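Local coordinates for Ig domain protein, group 2 domain protein (Shewanella frigidimarina, PDB 6BG8) that binds ice and inhibits growth of its crystals, acting as an adhesin that holds the bacterium on ice, here seen as its DUF3494 ice-binding domain, at residues L124-Y129 / D145-P150. Sequence-based numbering, arbitrary orientation.
Sequences LTRGVY and DGEGDP. With SO4 (sulfate ion), chain C.
Arg126 reaches across to Asp149 in a salt bridge, NH1 lying 3.1 Å from OD2. The carboxylate oxygen sits near the guanidinium plane, at its edge, yet the N-H arrives from above the carboxylate plane, the two groups being turned 52° apart. Arginine suits the place because its several N-H groups serve different partners: NH1 also bonds Ser152 OG, while at the guanidinium edge NE donates to O4 of a sulfate ion, probably from the crystallisation liquor, and NH2 to sulfate O1 (2.9 Å). The other carboxylate oxygen of Asp149, OD1, is engaged by the backbone N of Asp151.

Backbone bonding is sparse. Asp145 N donates to Leu124 O (2.9 Å), joining strands 122-125 and 142-145, neighbours in one parallel sheet of the ice-binding domain's beta-solenoid. Next to it, Thr125 CA makes a CA-H...O contact with Asp145 O (3.5 Å, 157° at H). Arg126 N, 3.9 Å from Asp145 O, is too far for a direct bond, and a water bridges them: it accepts from Arg126 N and donates to Asp145 O and to Glu147 OE2.

Glu147 lies in the type I' turn of Gly146 to Asp149, its backbone positioned by an Asx turn in which Asp145 OD1 accepts from Glu147 N (2.8 Å). Its extended side chain (chi2 175°) runs back to Thr125, whose methyl CG2 sits squarely over the flat face of the carboxylate, 3.4 Å from CD. A short, branched threonine thus offers that face a nonpolar surface.

Within 124-129, Tyr129 OH makes a short bond to Thr125 O (2.5 Å) from above the carbonyl plane, linking Tyr129 to the backbone just before Arg126. This surface contact combines one direct backbone bond, a water bridge and a salt bridge with methyl-carboxylate packing, and the carboxylates of Glu147 and Asp149 probably help stabilise the arginine's positive charge.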
loop_
_atom_site.group_PDB
_atom_site.type_symbol
_atom_site.label_atom_id
_atom_site.label_comp_id
_atom_site.label_asym_id
_atom_site.label_seq_id
_atom_site.Cartn_x
_atom_site.Cartn_y
_atom_site.Cartn_z
ATOM N N LEU A 124 -18.509 -3.122 -7.774
ATOM C CA LEU A 124 -18.739 -3.574 -6.404
ATOM C C LEU A 124 -19.044 -2.396 -5.492
ATOM O O LEU A 124 -18.466 -1.314 -5.642
ATOM C CB LEU A 124 -17.525 -4.336 -5.858
ATOM C CG LEU A 124 -17.215 -5.666 -6.548
ATOM C CD1 LEU A 124 -15.970 -6.328 -5.931
ATOM C CD2 LEU A 124 -18.425 -6.591 -6.498
ATOM N N THR A 125 -19.935 -2.624 -4.534
ATOM C CA THR A 125 -20.228 -1.638 -3.509
ATOM C C THR A 125 -19.362 -1.900 -2.275
ATOM O O THR A 125 -18.601 -2.872 -2.210
ATOM C CB THR A 125 -21.719 -1.652 -3.191
ATOM O OG1 THR A 125 -22.170 -3.004 -3.097
ATOM C CG2 THR A 125 -22.473 -0.993 -4.325
ATOM N N ARG A 126 -19.470 -1.012 -1.293
ATOM C CA ARG A 126 -18.625 -1.134 -0.117
ATOM C C ARG A 126 -18.915 -2.435 0.622
ATOM O O ARG A 126 -19.981 -3.047 0.481
ATOM C CB ARG A 126 -18.825 0.056 0.816
ATOM C CG ARG A 126 -20.103 0.005 1.599
ATOM C CD ARG A 126 -20.597 1.409 1.833
ATOM N NE ARG A 126 -21.611 1.477 2.871
ATOM C CZ ARG A 126 -21.884 2.574 3.564
ATOM N NH1 ARG A 126 -21.205 3.694 3.331
ATOM N NH2 ARG A 126 -22.828 2.545 4.497
ATOM N N GLY A 127 -17.948 -2.863 1.408
ATOM C CA GLY A 127 -18.078 -4.095 2.146
ATOM C C GLY A 127 -16.725 -4.753 2.311
ATOM O O GLY A 127 -15.687 -4.166 2.010
ATOM N N VAL A 128 -16.783 -5.995 2.787
ATOM C CA VAL A 128 -15.629 -6.850 3.052
ATOM C C VAL A 128 -15.738 -8.059 2.142
ATOM O O VAL A 128 -16.705 -8.828 2.243
ATOM C CB VAL A 128 -15.580 -7.308 4.516
ATOM C CG1 VAL A 128 -14.391 -8.264 4.728
ATOM C CG2 VAL A 128 -15.517 -6.116 5.450
ATOM N N TYR A 129 -14.741 -8.247 1.282
ATOM C CA TYR A 129 -14.755 -9.304 0.280
ATOM C C TYR A 129 -13.591 -10.244 0.541
ATOM O O TYR A 129 -12.427 -9.834 0.459
ATOM C CB TYR A 129 -14.674 -8.703 -1.130
ATOM C CG TYR A 129 -15.847 -7.815 -1.450
ATOM C CD1 TYR A 129 -15.829 -6.460 -1.139
ATOM C CD2 TYR A 129 -17.003 -8.337 -2.020
ATOM C CE1 TYR A 129 -16.908 -5.649 -1.420
ATOM C CE2 TYR A 129 -18.091 -7.526 -2.310
ATOM C CZ TYR A 129 -18.035 -6.181 -2.005
ATOM O OH TYR A 129 -19.116 -5.368 -2.276
ATOM N N ASP A 145 -17.965 1.446 -6.177
ATOM C CA ASP A 145 -19.119 2.338 -6.140
ATOM C C ASP A 145 -19.418 2.661 -4.684
ATOM O O ASP A 145 -19.932 1.810 -3.946
ATOM C CB ASP A 145 -20.314 1.669 -6.828
ATOM C CG ASP A 145 -21.569 2.548 -6.881
ATOM O OD1 ASP A 145 -21.636 3.618 -6.247
ATOM O OD2 ASP A 145 -22.515 2.135 -7.578
ATOM N N GLY A 146 -19.110 3.890 -4.275
ATOM C CA GLY A 146 -19.388 4.303 -2.914
ATOM C C GLY A 146 -20.829 4.633 -2.603
ATOM O O GLY A 146 -21.126 5.007 -1.466
ATOM N N GLU A 147 -21.722 4.533 -3.592
ATOM C CA GLU A 147 -23.165 4.744 -3.423
ATOM C C GLU A 147 -23.486 6.123 -2.852
ATOM O O GLU A 147 -24.501 6.310 -2.179
ATOM C CB GLU A 147 -23.791 3.638 -2.561
ATOM C CG GLU A 147 -23.735 2.277 -3.245
ATOM C CD GLU A 147 -24.237 1.154 -2.371
ATOM O OE1 GLU A 147 -25.347 0.644 -2.640
ATOM O OE2 GLU A 147 -23.520 0.779 -1.421
ATOM N N GLY A 148 -22.619 7.096 -3.117
ATOM C CA GLY A 148 -22.858 8.468 -2.733
ATOM C C GLY A 148 -22.268 8.875 -1.407
ATOM O O GLY A 148 -22.399 10.042 -1.022
ATOM N N ASP A 149 -21.643 7.947 -0.687
ATOM C CA ASP A 149 -21.091 8.220 0.633
ATOM C C ASP A 149 -19.574 8.245 0.535
ATOM O O ASP A 149 -18.960 7.191 0.305
ATOM C CB ASP A 149 -21.545 7.151 1.628
ATOM C CG ASP A 149 -21.113 7.441 3.048
ATOM O OD1 ASP A 149 -20.363 8.410 3.277
ATOM O OD2 ASP A 149 -21.542 6.691 3.943
ATOM N N PRO A 150 -18.930 9.403 0.696
ATOM C CA PRO A 150 -17.461 9.445 0.596
ATOM C C PRO A 150 -16.756 8.642 1.673
ATOM O O PRO A 150 -15.550 8.406 1.541
ATOM C CB PRO A 150 -17.137 10.942 0.710
ATOM C CG PRO A 150 -18.419 11.641 0.377
ATOM C CD PRO A 150 -19.507 10.742 0.889
HETATM S S SO4 C . -23.837 -1.233 3.585
HETATM O O1 SO4 C . -23.670 -0.275 4.670
HETATM O O2 SO4 C . -24.065 -2.581 4.094
HETATM O O3 SO4 C . -24.877 -0.721 2.708
HETATM O O4 SO4 C . -22.666 -1.386 2.755
HETATM O O HOH W 1 -20.897 1.349 -1.458
#